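Local coordinates for protein cryptochrome DASH (PDB 2J4D) that binds FAD and a folate light antenna, repairs cyclobutane pyrimidine dimers in single-stranded DNA, and may also act as a photoreceptor, at residues G257-Y262 against T286-W291; F301-V306 against W321-L326; S17-T22 against G251-V256. All coordinates share one frame; numbering follows the deposited sequence.

Contact 1 (G257-Y262 against T286-W291). With FAD (flavin-adenine dinucleotide), chain C.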
loop_
_atom_site.group_PDB
_atom_site.type_symbol
_atom_site.label_atom_id
_atom_site.label_comp_id
_atom_site.label_asym_id
_atom_site.label_seq_id
_atom_site.Cartn_x
_atom_site.Cartn_y
_atom_site.Cartn_z
ATOM N N GLY A 257 -6.097 -0.567 -14.567
ATOM C CA GLY A 257 -6.934 0.421 -15.224
ATOM C C GLY A 257 -6.444 1.820 -14.880
ATOM O O GLY A 257 -6.468 2.715 -15.728
ATOM N N ARG A 258 -5.994 2.014 -13.637
ATOM C CA ARG A 258 -5.490 3.322 -13.209
ATOM C C ARG A 258 -4.140 3.627 -13.849
ATOM O O ARG A 258 -3.849 4.784 -14.170
ATOM C CB ARG A 258 -5.392 3.390 -11.676
ATOM C CG ARG A 258 -4.777 4.685 -11.123
ATOM C CD ARG A 258 -5.501 5.957 -11.608
ATOM N NE ARG A 258 -4.791 7.149 -11.152
ATOM C CZ ARG A 258 -5.171 8.404 -11.383
ATOM N NH1 ARG A 258 -6.275 8.660 -12.077
ATOM N NH2 ARG A 258 -4.439 9.407 -10.909
ATOM N N VAL A 259 -3.304 2.601 -14.027
ATOM C CA VAL A 259 -2.012 2.813 -14.672
ATOM C C VAL A 259 -2.313 3.273 -16.108
ATOM O O VAL A 259 -1.726 4.232 -16.609
ATOM C CB VAL A 259 -1.158 1.515 -14.701
ATOM C CG1 VAL A 259 0.062 1.715 -15.574
ATOM C CG2 VAL A 259 -0.689 1.174 -13.286
ATOM N N PHE A 260 -3.249 2.593 -16.758
ATOM C CA PHE A 260 -3.638 2.966 -18.113
ATOM C C PHE A 260 -4.210 4.389 -18.130
ATOM O O PHE A 260 -3.843 5.221 -18.960
ATOM C CB PHE A 260 -4.694 1.988 -18.629
ATOM C CG PHE A 260 -5.377 2.435 -19.882
ATOM C CD1 PHE A 260 -4.731 2.359 -21.112
ATOM C CD2 PHE A 260 -6.667 2.957 -19.829
ATOM C CE1 PHE A 260 -5.359 2.799 -22.272
ATOM C CE2 PHE A 260 -7.308 3.401 -20.989
ATOM C CZ PHE A 260 -6.651 3.320 -22.210
ATOM N N GLU A 261 -5.107 4.663 -17.194
ATOM C CA GLU A 261 -5.756 5.967 -17.118
ATOM C C GLU A 261 -4.806 7.150 -16.924
ATOM O O GLU A 261 -4.880 8.153 -17.643
ATOM C CB GLU A 261 -6.788 5.951 -15.992
ATOM C CG GLU A 261 -7.547 7.249 -15.826
ATOM C CD GLU A 261 -8.576 7.163 -14.721
ATOM O OE1 GLU A 261 -8.196 7.255 -13.532
ATOM O OE2 GLU A 261 -9.767 6.980 -15.045
ATOM N N TYR A 262 -3.909 7.026 -15.953
ATOM C CA TYR A 262 -2.967 8.090 -15.638
ATOM C C TYR A 262 -1.887 8.262 -16.701
ATOM O O TYR A 262 -1.597 9.379 -17.131
ATOM C CB TYR A 262 -2.311 7.819 -14.280
ATOM C CG TYR A 262 -1.495 8.985 -13.774
ATOM C CD1 TYR A 262 -2.116 10.159 -13.351
ATOM C CD2 TYR A 262 -0.101 8.936 -13.769
ATOM C CE1 TYR A 262 -1.365 11.265 -12.940
ATOM C CE2 TYR A 262 0.659 10.035 -13.361
ATOM C CZ TYR A 262 0.016 11.196 -12.951
ATOM O OH TYR A 262 0.757 12.292 -12.580
ATOM N N THR A 286 0.031 9.773 -9.391
ATOM C CA THR A 286 -0.427 8.491 -9.916
ATOM C C THR A 286 -1.580 7.843 -9.165
ATOM O O THR A 286 -2.406 7.162 -9.777
ATOM C CB THR A 286 0.700 7.425 -9.964
ATOM O OG1 THR A 286 1.027 7.022 -8.626
ATOM C CG2 THR A 286 1.946 7.969 -10.678
ATOM N N LYS A 287 -1.628 8.053 -7.852
ATOM C CA LYS A 287 -2.633 7.425 -6.994
ATOM C C LYS A 287 -2.492 5.887 -7.064
ATOM O O LYS A 287 -3.457 5.148 -6.852
ATOM C CB LYS A 287 -4.047 7.843 -7.409
ATOM C CG LYS A 287 -4.279 9.356 -7.352
ATOM C CD LYS A 287 -3.974 9.919 -5.971
ATOM C CE LYS A 287 -4.305 11.416 -5.888
ATOM N NZ LYS A 287 -3.595 12.227 -6.935
ATOM N N PHE A 288 -1.290 5.400 -7.347
ATOM C CA PHE A 288 -1.090 3.947 -7.427
ATOM C C PHE A 288 -0.958 3.263 -6.061
ATOM O O PHE A 288 -1.110 2.045 -5.961
ATOM C CB PHE A 288 0.195 3.581 -8.199
ATOM C CG PHE A 288 0.217 4.005 -9.651
ATOM C CD1 PHE A 288 -0.950 4.309 -10.342
ATOM C CD2 PHE A 288 1.435 4.051 -10.335
ATOM C CE1 PHE A 288 -0.902 4.655 -11.698
ATOM C CE2 PHE A 288 1.497 4.392 -11.681
ATOM C CZ PHE A 288 0.328 4.695 -12.369
ATOM N N SER A 289 -0.669 4.032 -5.019
ATOM C CA SER A 289 -0.395 3.446 -3.711
ATOM C C SER A 289 -1.292 2.363 -3.120
ATOM O O SER A 289 -0.782 1.372 -2.595
ATOM C CB SER A 289 -0.182 4.556 -2.678
ATOM O OG SER A 289 -1.362 5.307 -2.471
ATOM N N PRO A 290 -2.627 2.514 -3.190
ATOM C CA PRO A 290 -3.437 1.442 -2.603
ATOM C C PRO A 290 -3.258 0.101 -3.314
ATOM O O PRO A 290 -3.230 -0.947 -2.668
ATOM C CB PRO A 290 -4.874 1.975 -2.717
ATOM C CG PRO A 290 -4.692 3.481 -2.755
ATOM C CD PRO A 290 -3.478 3.619 -3.661
ATOM N N TRP A 291 -3.152 0.129 -4.641
ATOM C CA TRP A 291 -2.976 -1.114 -5.394
ATOM C C TRP A 291 -1.591 -1.704 -5.173
ATOM O O TRP A 291 -1.414 -2.928 -5.185
ATOM C CB TRP A 291 -3.235 -0.870 -6.881
ATOM C CG TRP A 291 -4.679 -0.584 -7.146
ATOM C CD1 TRP A 291 -5.712 -1.486 -7.171
ATOM C CD2 TRP A 291 -5.253 0.692 -7.399
ATOM N NE1 TRP A 291 -6.900 -0.837 -7.432
ATOM C CE2 TRP A 291 -6.644 0.500 -7.576
ATOM C CE3 TRP A 291 -4.729 1.991 -7.494
ATOM C CZ2 TRP A 291 -7.518 1.561 -7.847
ATOM C CZ3 TRP A 291 -5.602 3.043 -7.765
ATOM C CH2 TRP A 291 -6.977 2.818 -7.938
HETATM P PA FAD C . 3.014 9.256 -6.132
HETATM O O1A FAD C . 2.250 9.053 -7.380
HETATM O O2A FAD C . 3.634 10.572 -5.852
HETATM O O5B FAD C . 4.183 8.156 -6.021
HETATM C C5B FAD C . 4.120 6.934 -6.790
HETATM C C4B FAD C . 4.402 5.760 -5.846
HETATM O O4B FAD C . 5.688 5.952 -5.258
HETATM C C3B FAD C . 3.436 5.627 -4.674
HETATM O O3B FAD C . 2.219 4.996 -5.037
HETATM C C2B FAD C . 4.276 4.866 -3.694
HETATM O O2B FAD C . 4.226 3.463 -3.826
HETATM C C1B FAD C . 5.680 5.457 -3.909
HETATM N N9A FAD C . 6.046 6.565 -3.001
HETATM C C8A FAD C . 5.962 7.922 -3.245
HETATM N N7A FAD C . 6.381 8.651 -2.220
HETATM C C5A FAD C . 6.760 7.731 -1.267
HETATM C C6A FAD C . 7.281 7.881 0.040
HETATM N N6A FAD C . 7.539 9.046 0.618
HETATM N N1A FAD C . 7.552 6.724 0.752
HETATM C C2A FAD C . 7.300 5.494 0.192
HETATM N N3A FAD C . 6.803 5.282 -1.050
HETATM C C4A FAD C . 6.538 6.429 -1.733
HETATM N N1 FAD C . 2.896 5.279 1.360
HETATM C C2 FAD C . 2.380 4.000 1.327
HETATM O O2 FAD C . 2.409 3.336 0.307
HETATM N N3 FAD C . 1.816 3.480 2.502
HETATM C C4 FAD C . 1.741 4.177 3.706
HETATM O O4 FAD C . 1.224 3.661 4.714
HETATM C C4X FAD C . 2.272 5.490 3.731
HETATM N N5 FAD C . 2.237 6.268 4.899
HETATM C C5X FAD C . 2.864 7.515 4.948
HETATM C C6 FAD C . 2.934 8.234 6.148
HETATM C C7 FAD C . 3.559 9.499 6.233
HETATM C C7M FAD C . 3.603 10.221 7.558
HETATM C C8 FAD C . 4.139 10.058 5.036
HETATM C C8M FAD C . 4.830 11.412 5.029
HETATM C C9 FAD C . 4.076 9.344 3.824
HETATM C C9A FAD C . 3.443 8.067 3.749
HETATM N N10 FAD C . 3.362 7.323 2.535
HETATM C C10 FAD C . 2.842 6.009 2.532
HETATM C "C1'" FAD C . 4.172 7.740 1.344
HETATM C "C2'" FAD C . 3.474 8.650 0.313
HETATM O "O2'" FAD C . 2.887 9.758 0.973
HETATM C "C3'" FAD C . 2.398 7.862 -0.431
HETATM O "O3'" FAD C . 2.963 6.690 -1.050
HETATM C "C4'" FAD C . 1.700 8.639 -1.561
HETATM O "O4'" FAD C . 1.024 9.783 -1.034
HETATM C "C5'" FAD C . 0.701 7.719 -2.251
HETATM O "O5'" FAD C . 0.057 8.413 -3.322
HETATM P P FAD C . 0.492 8.365 -4.837
HETATM O O1P FAD C . 0.384 6.949 -5.226
HETATM O O2P FAD C . -0.373 9.294 -5.615
HETATM O O3P FAD C . 1.953 8.976 -4.949
#

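Contact 2 (F301-V306 against W321-L326). With FAD (flavin-adenine dinucleotide), chain C.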
loop_
_atom_site.group_PDB
_atom_site.type_symbol
_atom_site.label_atom_id
_atom_site.label_comp_id
_atom_site.label_asym_id
_atom_site.label_seq_id
_atom_site.Cartn_x
_atom_site.Cartn_y
_atom_site.Cartn_z
ATOM N N PHE A 301 6.002 -4.075 -13.307
ATOM C CA PHE A 301 4.999 -3.816 -14.340
ATOM C C PHE A 301 4.961 -2.311 -14.636
ATOM O O PHE A 301 5.014 -1.886 -15.795
ATOM C CB PHE A 301 3.624 -4.291 -13.855
ATOM C CG PHE A 301 2.471 -3.693 -14.609
ATOM C CD1 PHE A 301 2.274 -3.977 -15.957
ATOM C CD2 PHE A 301 1.581 -2.832 -13.971
ATOM C CE1 PHE A 301 1.210 -3.414 -16.657
ATOM C CE2 PHE A 301 0.512 -2.262 -14.666
ATOM C CZ PHE A 301 0.326 -2.554 -16.011
ATOM N N ILE A 302 4.879 -1.505 -13.582
ATOM C CA ILE A 302 4.833 -0.053 -13.755
ATOM C C ILE A 302 6.054 0.443 -14.530
ATOM O O ILE A 302 5.930 1.287 -15.422
ATOM C CB ILE A 302 4.756 0.680 -12.388
ATOM C CG1 ILE A 302 3.426 0.352 -11.699
ATOM C CG2 ILE A 302 4.865 2.209 -12.598
ATOM C CD1 ILE A 302 3.369 0.742 -10.225
ATOM N N TYR A 303 7.225 -0.091 -14.199
ATOM C CA TYR A 303 8.460 0.302 -14.879
ATOM C C TYR A 303 8.393 0.014 -16.380
ATOM O O TYR A 303 8.792 0.841 -17.204
ATOM C CB TYR A 303 9.658 -0.431 -14.267
ATOM C CG TYR A 303 10.961 -0.150 -14.980
ATOM C CD1 TYR A 303 11.496 1.136 -15.018
ATOM C CD2 TYR A 303 11.655 -1.171 -15.630
ATOM C CE1 TYR A 303 12.697 1.404 -15.693
ATOM C CE2 TYR A 303 12.855 -0.914 -16.306
ATOM C CZ TYR A 303 13.363 0.373 -16.332
ATOM O OH TYR A 303 14.529 0.634 -17.013
ATOM N N GLU A 304 7.888 -1.156 -16.743
ATOM C CA GLU A 304 7.789 -1.489 -18.153
ATOM C C GLU A 304 6.807 -0.575 -18.869
ATOM O O GLU A 304 7.004 -0.257 -20.038
ATOM C CB GLU A 304 7.398 -2.957 -18.331
ATOM C CG GLU A 304 8.555 -3.896 -18.024
ATOM C CD GLU A 304 8.337 -5.305 -18.545
ATOM O OE1 GLU A 304 8.204 -6.228 -17.721
ATOM O OE2 GLU A 304 8.301 -5.484 -19.783
ATOM N N GLU A 305 5.756 -0.147 -18.173
ATOM C CA GLU A 305 4.776 0.756 -18.770
ATOM C C GLU A 305 5.431 2.123 -18.965
ATOM O O GLU A 305 5.198 2.796 -19.976
ATOM C CB GLU A 305 3.543 0.877 -17.871
ATOM C CG GLU A 305 2.647 -0.347 -17.906
ATOM C CD GLU A 305 1.991 -0.549 -19.266
ATOM O OE1 GLU A 305 1.283 0.369 -19.731
ATOM O OE2 GLU A 305 2.181 -1.625 -19.872
ATOM N N VAL A 306 6.246 2.531 -17.993
ATOM C CA VAL A 306 6.973 3.801 -18.088
ATOM C C VAL A 306 7.964 3.739 -19.265
ATOM O O VAL A 306 8.132 4.716 -20.005
ATOM C CB VAL A 306 7.761 4.103 -16.786
ATOM C CG1 VAL A 306 8.725 5.269 -17.011
ATOM C CG2 VAL A 306 6.800 4.446 -15.655
ATOM N N TRP A 321 10.694 10.715 -12.607
ATOM C CA TRP A 321 10.333 10.921 -11.218
ATOM C C TRP A 321 9.397 9.879 -10.632
ATOM O O TRP A 321 9.456 9.606 -9.441
ATOM C CB TRP A 321 9.757 12.323 -10.999
ATOM C CG TRP A 321 10.187 12.883 -9.674
ATOM C CD1 TRP A 321 9.428 13.012 -8.548
ATOM C CD2 TRP A 321 11.504 13.326 -9.324
ATOM N NE1 TRP A 321 10.189 13.506 -7.518
ATOM C CE2 TRP A 321 11.467 13.709 -7.966
ATOM C CE3 TRP A 321 12.714 13.435 -10.026
ATOM C CZ2 TRP A 321 12.593 14.194 -7.291
ATOM C CZ3 TRP A 321 13.839 13.916 -9.353
ATOM C CH2 TRP A 321 13.767 14.289 -7.999
ATOM N N VAL A 322 8.537 9.286 -11.446
ATOM C CA VAL A 322 7.653 8.272 -10.895
ATOM C C VAL A 322 8.534 7.117 -10.408
ATOM O O VAL A 322 8.228 6.473 -9.409
ATOM C CB VAL A 322 6.628 7.772 -11.940
ATOM C CG1 VAL A 322 7.340 7.129 -13.119
ATOM C CG2 VAL A 322 5.683 6.771 -11.295
ATOM N N LEU A 323 9.648 6.880 -11.097
ATOM C CA LEU A 323 10.560 5.807 -10.700
ATOM C C LEU A 323 11.317 6.213 -9.447
ATOM O O LEU A 323 11.580 5.392 -8.575
ATOM C CB LEU A 323 11.536 5.492 -11.832
ATOM C CG LEU A 323 10.855 5.062 -13.128
ATOM C CD1 LEU A 323 11.909 4.665 -14.145
ATOM C CD2 LEU A 323 9.908 3.893 -12.855
ATOM N N PHE A 324 11.673 7.489 -9.367
ATOM C CA PHE A 324 12.364 8.032 -8.199
ATOM C C PHE A 324 11.498 7.738 -6.958
ATOM O O PHE A 324 11.996 7.298 -5.913
ATOM C CB PHE A 324 12.523 9.552 -8.387
ATOM C CG PHE A 324 13.192 10.259 -7.241
ATOM C CD1 PHE A 324 14.573 10.400 -7.197
ATOM C CD2 PHE A 324 12.432 10.815 -6.214
ATOM C CE1 PHE A 324 15.190 11.085 -6.145
ATOM C CE2 PHE A 324 13.039 11.499 -5.158
ATOM C CZ PHE A 324 14.417 11.634 -5.125
ATOM N N GLU A 325 10.195 7.978 -7.071
ATOM C CA GLU A 325 9.310 7.746 -5.932
ATOM C C GLU A 325 9.150 6.255 -5.601
ATOM O O GLU A 325 9.038 5.881 -4.426
ATOM C CB GLU A 325 7.947 8.394 -6.184
ATOM C CG GLU A 325 7.981 9.925 -6.321
ATOM C CD GLU A 325 8.587 10.650 -5.116
ATOM O OE1 GLU A 325 8.534 10.119 -3.987
ATOM O OE2 GLU A 325 9.107 11.771 -5.299
ATOM N N LEU A 326 9.148 5.403 -6.624
ATOM C CA LEU A 326 9.029 3.968 -6.388
ATOM C C LEU A 326 10.281 3.464 -5.683
ATOM O O LEU A 326 10.229 2.468 -4.958
ATOM C CB LEU A 326 8.825 3.207 -7.705
ATOM C CG LEU A 326 7.412 3.293 -8.284
ATOM C CD1 LEU A 326 7.363 2.634 -9.662
ATOM C CD2 LEU A 326 6.436 2.612 -7.310
HETATM P PA FAD C . 3.014 9.256 -6.132
HETATM O O1A FAD C . 2.250 9.053 -7.380
HETATM O O2A FAD C . 3.634 10.572 -5.852
HETATM O O5B FAD C . 4.183 8.156 -6.021
HETATM C C5B FAD C . 4.120 6.934 -6.790
HETATM C C4B FAD C . 4.402 5.760 -5.846
HETATM O O4B FAD C . 5.688 5.952 -5.258
HETATM C C3B FAD C . 3.436 5.627 -4.674
HETATM O O3B FAD C . 2.219 4.996 -5.037
HETATM C C2B FAD C . 4.276 4.866 -3.694
HETATM O O2B FAD C . 4.226 3.463 -3.826
HETATM C C1B FAD C . 5.680 5.457 -3.909
HETATM N N9A FAD C . 6.046 6.565 -3.001
HETATM C C8A FAD C . 5.962 7.922 -3.245
HETATM N N7A FAD C . 6.381 8.651 -2.220
HETATM C C5A FAD C . 6.760 7.731 -1.267
HETATM C C6A FAD C . 7.281 7.881 0.040
HETATM N N6A FAD C . 7.539 9.046 0.618
HETATM N N1A FAD C . 7.552 6.724 0.752
HETATM C C2A FAD C . 7.300 5.494 0.192
HETATM N N3A FAD C . 6.803 5.282 -1.050
HETATM C C4A FAD C . 6.538 6.429 -1.733
HETATM N N1 FAD C . 2.896 5.279 1.360
HETATM C C2 FAD C . 2.380 4.000 1.327
HETATM O O2 FAD C . 2.409 3.336 0.307
HETATM N N3 FAD C . 1.816 3.480 2.502
HETATM C C4 FAD C . 1.741 4.177 3.706
HETATM O O4 FAD C . 1.224 3.661 4.714
HETATM C C4X FAD C . 2.272 5.490 3.731
HETATM N N5 FAD C . 2.237 6.268 4.899
HETATM C C5X FAD C . 2.864 7.515 4.948
HETATM C C6 FAD C . 2.934 8.234 6.148
HETATM C C7 FAD C . 3.559 9.499 6.233
HETATM C C7M FAD C . 3.603 10.221 7.558
HETATM C C8 FAD C . 4.139 10.058 5.036
HETATM C C8M FAD C . 4.830 11.412 5.029
HETATM C C9 FAD C . 4.076 9.344 3.824
HETATM C C9A FAD C . 3.443 8.067 3.749
HETATM N N10 FAD C . 3.362 7.323 2.535
HETATM C C10 FAD C . 2.842 6.009 2.532
HETATM C "C1'" FAD C . 4.172 7.740 1.344
HETATM C "C2'" FAD C . 3.474 8.650 0.313
HETATM O "O2'" FAD C . 2.887 9.758 0.973
HETATM C "C3'" FAD C . 2.398 7.862 -0.431
HETATM O "O3'" FAD C . 2.963 6.690 -1.050
HETATM C "C4'" FAD C . 1.700 8.639 -1.561
HETATM O "O4'" FAD C . 1.024 9.783 -1.034
HETATM C "C5'" FAD C . 0.701 7.719 -2.251
HETATM O "O5'" FAD C . 0.057 8.413 -3.322
HETATM P P FAD C . 0.492 8.365 -4.837
HETATM O O1P FAD C . 0.384 6.949 -5.226
HETATM O O2P FAD C . -0.373 9.294 -5.615
HETATM O O3P FAD C . 1.953 8.976 -4.949
#

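Contact 3 (S17-T22 against G251-V256)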
loop_
_atom_site.group_PDB
_atom_site.type_symbol
_atom_site.label_atom_id
_atom_site.label_comp_id
_atom_site.label_asym_id
_atom_site.label_seq_id
_atom_site.Cartn_x
_atom_site.Cartn_y
_atom_site.Cartn_z
ATOM N N SER A 17 -11.946 -4.237 -20.530
ATOM C CA SER A 17 -11.214 -4.329 -21.791
ATOM C C SER A 17 -9.741 -3.964 -21.617
ATOM O O SER A 17 -8.871 -4.548 -22.269
ATOM C CB SER A 17 -11.853 -3.443 -22.868
ATOM O OG SER A 17 -11.804 -2.078 -22.505
ATOM N N VAL A 18 -9.461 -3.000 -20.743
ATOM C CA VAL A 18 -8.081 -2.597 -20.493
ATOM C C VAL A 18 -7.330 -3.738 -19.804
ATOM O O VAL A 18 -6.174 -4.009 -20.120
ATOM C CB VAL A 18 -8.011 -1.330 -19.606
ATOM C CG1 VAL A 18 -6.577 -1.080 -19.159
ATOM C CG2 VAL A 18 -8.516 -0.132 -20.391
ATOM N N ALA A 19 -7.997 -4.406 -18.870
ATOM C CA ALA A 19 -7.390 -5.523 -18.155
ATOM C C ALA A 19 -7.066 -6.639 -19.148
ATOM O O ALA A 19 -5.978 -7.214 -19.120
ATOM C CB ALA A 19 -8.345 -6.037 -17.070
ATOM N N ILE A 20 -8.016 -6.941 -20.026
ATOM C CA ILE A 20 -7.805 -7.977 -21.023
ATOM C C ILE A 20 -6.627 -7.627 -21.925
ATOM O O ILE A 20 -5.786 -8.480 -22.208
ATOM C CB ILE A 20 -9.070 -8.188 -21.889
ATOM C CG1 ILE A 20 -10.169 -8.836 -21.044
ATOM C CG2 ILE A 20 -8.746 -9.072 -23.090
ATOM C CD1 ILE A 20 -11.520 -8.879 -21.716
ATOM N N LYS A 21 -6.551 -6.379 -22.375
ATOM C CA LYS A 21 -5.441 -5.986 -23.244
ATOM C C LYS A 21 -4.110 -6.040 -22.502
ATOM O O LYS A 21 -3.100 -6.472 -23.054
ATOM C CB LYS A 21 -5.649 -4.578 -23.807
ATOM C CG LYS A 21 -6.852 -4.463 -24.724
ATOM C CD LYS A 21 -6.756 -3.272 -25.674
ATOM C CE LYS A 21 -5.670 -3.463 -26.736
ATOM N NZ LYS A 21 -4.329 -2.958 -26.309
ATOM N N THR A 22 -4.108 -5.610 -21.247
ATOM C CA THR A 22 -2.882 -5.624 -20.461
ATOM C C THR A 22 -2.408 -7.053 -20.172
ATOM O O THR A 22 -1.224 -7.362 -20.332
ATOM C CB THR A 22 -3.072 -4.837 -19.146
ATOM O OG1 THR A 22 -3.409 -3.479 -19.460
ATOM C CG2 THR A 22 -1.788 -4.835 -18.320
ATOM N N GLY A 251 -8.786 -4.100 -6.350
ATOM C CA GLY A 251 -8.523 -5.100 -7.368
ATOM C C GLY A 251 -7.480 -4.818 -8.430
ATOM O O GLY A 251 -7.223 -3.674 -8.801
ATOM N N GLU A 252 -6.879 -5.896 -8.920
ATOM C CA GLU A 252 -5.884 -5.819 -9.979
ATOM C C GLU A 252 -6.479 -5.188 -11.245
ATOM O O GLU A 252 -5.834 -4.364 -11.893
ATOM C CB GLU A 252 -5.361 -7.222 -10.294
ATOM C CG GLU A 252 -4.564 -7.337 -11.593
ATOM C CD GLU A 252 -3.873 -8.695 -11.739
ATOM O OE1 GLU A 252 -4.430 -9.712 -11.271
ATOM O OE2 GLU A 252 -2.778 -8.749 -12.332
ATOM N N SER A 253 -7.703 -5.569 -11.603
ATOM C CA SER A 253 -8.327 -5.009 -12.801
ATOM C C SER A 253 -8.389 -3.489 -12.721
ATOM O O SER A 253 -7.983 -2.794 -13.651
ATOM C CB SER A 253 -9.735 -5.569 -12.984
ATOM O OG SER A 253 -9.682 -6.972 -13.157
ATOM N N ALA A 254 -8.892 -2.977 -11.602
ATOM C CA ALA A 254 -8.990 -1.539 -11.416
ATOM C C ALA A 254 -7.596 -0.927 -11.341
ATOM O O ALA A 254 -7.362 0.178 -11.834
ATOM C CB ALA A 254 -9.783 -1.225 -10.140
ATOM N N GLY A 255 -6.662 -1.653 -10.736
ATOM C CA GLY A 255 -5.311 -1.140 -10.628
ATOM C C GLY A 255 -4.631 -0.925 -11.966
ATOM O O GLY A 255 -4.062 0.138 -12.211
ATOM N N VAL A 256 -4.652 -1.927 -12.838
ATOM C CA VAL A 256 -4.012 -1.732 -14.132
ATOM C C VAL A 256 -4.822 -0.701 -14.917
ATOM O O VAL A 256 -4.299 -0.026 -15.801
ATOM C CB VAL A 256 -3.878 -3.057 -14.928
ATOM C CG1 VAL A 256 -3.094 -4.077 -14.090
ATOM C CG2 VAL A 256 -5.233 -3.590 -15.309
HETATM O O HOH W 1 -2.674 -1.272 -17.649
#

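Contact 1 (G257-Y262 against T286-W291)
Arg258 and Tyr262, on helix 252-265, meet the Thr286-Phe288 turn that grips the FAD diphosphate in this photolyase-type FAD site. The guanidinium of Arg258 lies edge-on to the Thr286 carbonyl. NE donates to Thr286 O at 2.8 Å, nearly straight at 167°, with the oxygen in the guanidinium plane, and NH2 adds a weak bond to the same oxygen. Arg258 NH1 is held by Glu261 OE1 in a salt bridge one helical turn along, which helps fix the rotation of the group. Were Arg258 an alanine, the Thr286 carbonyl would probably lose this donor and Glu261 its charged mate within the helix. With CG anti to the backbone N (chi1 -170°), Tyr262 lays a ring face against the turn, Thr286 CA being 3.8 Å from the ring centroid, almost on the normal. The Phe288 ring is sandwiched. Val259 CG2 lies over one face, toward the rim, and Thr286 CB over the centre of the opposite face. Arg258 CG comes to its edge, and also packs against Trp291 CZ3. The other side of the turn faces phosphate. Lys287 N binds FAD O2P and Ser289 N binds FAD O1P. Thr286 OG1 accepts from Phe288 N in an ST turn and donates to FAD O1A at 2.7 Å.

Contact 2 (F301-V306 against W321-L326)
Val306 and Val322 touch where helices 299-312 and 317-339 pack as an antiparallel pair in the helical, FAD-binding part of the photolyase fold. The short segments run at 166° to each other, with their axes 10.8 Å apart at closest approach. The first shell is wholly apolar, and no hydrogen bond crosses it. The two valines lie alongside, pointing opposite ways, and Val306 CG2 reaches Val322 CG1 at 3.7 Å. This Val322 methyl sits between the backbone N and the carbonyl carbon (chi1 62°), which turns it to the facing helix. Val306 CG2 also touches Leu323 CD2, more loosely. Leu323 stands roughly perpendicular to Tyr303. Its CD1 meets the edge of the tyrosine ring in plane, 3.7 Å from Tyr303 CD1, so neither ring face is used here. At the other end of the row Ile302 CG2 meets Leu326 CD1 obliquely at 3.9 Å. Tyr303 and Leu323 are partly exposed, while the other four are buried.

The next shell ties this seam to its surroundings. Ile302 packs on Phe288, and Val306 on Phe263 of helix 252-265. On the same helix as Ile302, Glu305 forms a salt bridge with Arg308 and hydrogen bonds with Tyr26 and Trp264. An adjacent side of helix 317-339 faces the cofactor. Leu326 lies at the boundary of the two sides: CD1 goes to Ile302, while CD2 lies 4.0 Å from FAD O4B. Glu325, one residue earlier, lies along the adenosine end of FAD, its CB near the ribose oxygen O4B. Its carboxylate OE1 is 3.1 Å from FAD N7A.

Contact 3 (S17-T22 against G251-V256)
Two helices cross almost perpendicularly here. Helix 12-26, near the start of the chain, lies across the first turn of helix 252-265, which begins after Gly251 at the N-cap. The short segments cross at 85°, with their axes 8.8 Å apart at closest approach. Small residues meet where the backbones come closest. The CA atoms of Ala19 and Ser253 are 5.5 Å apart, and Ala19 CB faces Ser253 OG at 4.2 Å, a van der Waals contact. That hydroxyl is hydrogen-bonded to Asp104 of helix 92-111, so its polar partner lies beyond this pair. Val256 is the main apolar contributor. With CG1 anti to the carbonyl carbon (chi1 -57°), CG2 falls between the backbone N and the carbonyl carbon and rests 4.1 Å from Ala19 CA. On the flanks Val18 CG1 approaches the Val256 carbonyl oxygen, and Thr22 CG2 approaches Val256 CB. Thr22 thus turns its methyl to the valine, while its hydroxyl donates to Val18 O at 2.9 Å from above the carbonyl plane. Thr22 N reaches the same oxygen from the opposite face. A water then joins the helices, donating to Thr22 OG1 and, at 2.8 Å, to Val256 O. Thr22 OG1 therefore both gives and accepts a bond. With no direct hydrogen bond, contact between the segments is loose van der Waals packing, and the water supplies the polar link between them.

Overall arrangement
Along the chain, contact 3 closes first, then contact 1, then contact 2, although 17-22 comes from near the start of the chain. Contacts 1 and 3 share helix 252-265, and their centres lie about 10 Å apart. Contact 2 is centred about 11 Å from contact 1 and about 17 Å from contact 3. Phe288 CD2 packs on Ile302 CD1 at 3.8 Å, joining contacts 1 and 2. Phe301 of helix 299-312 reaches Val259, Val256 and Thr22, linking contact 2 to both others. Contacts 1 and 2 both touch FAD, at its diphosphate and adenosine parts. Contact 3 lies farther out, joining helix 12-26 to helix 252-265, which backs the FAD-binding turn of contact 1.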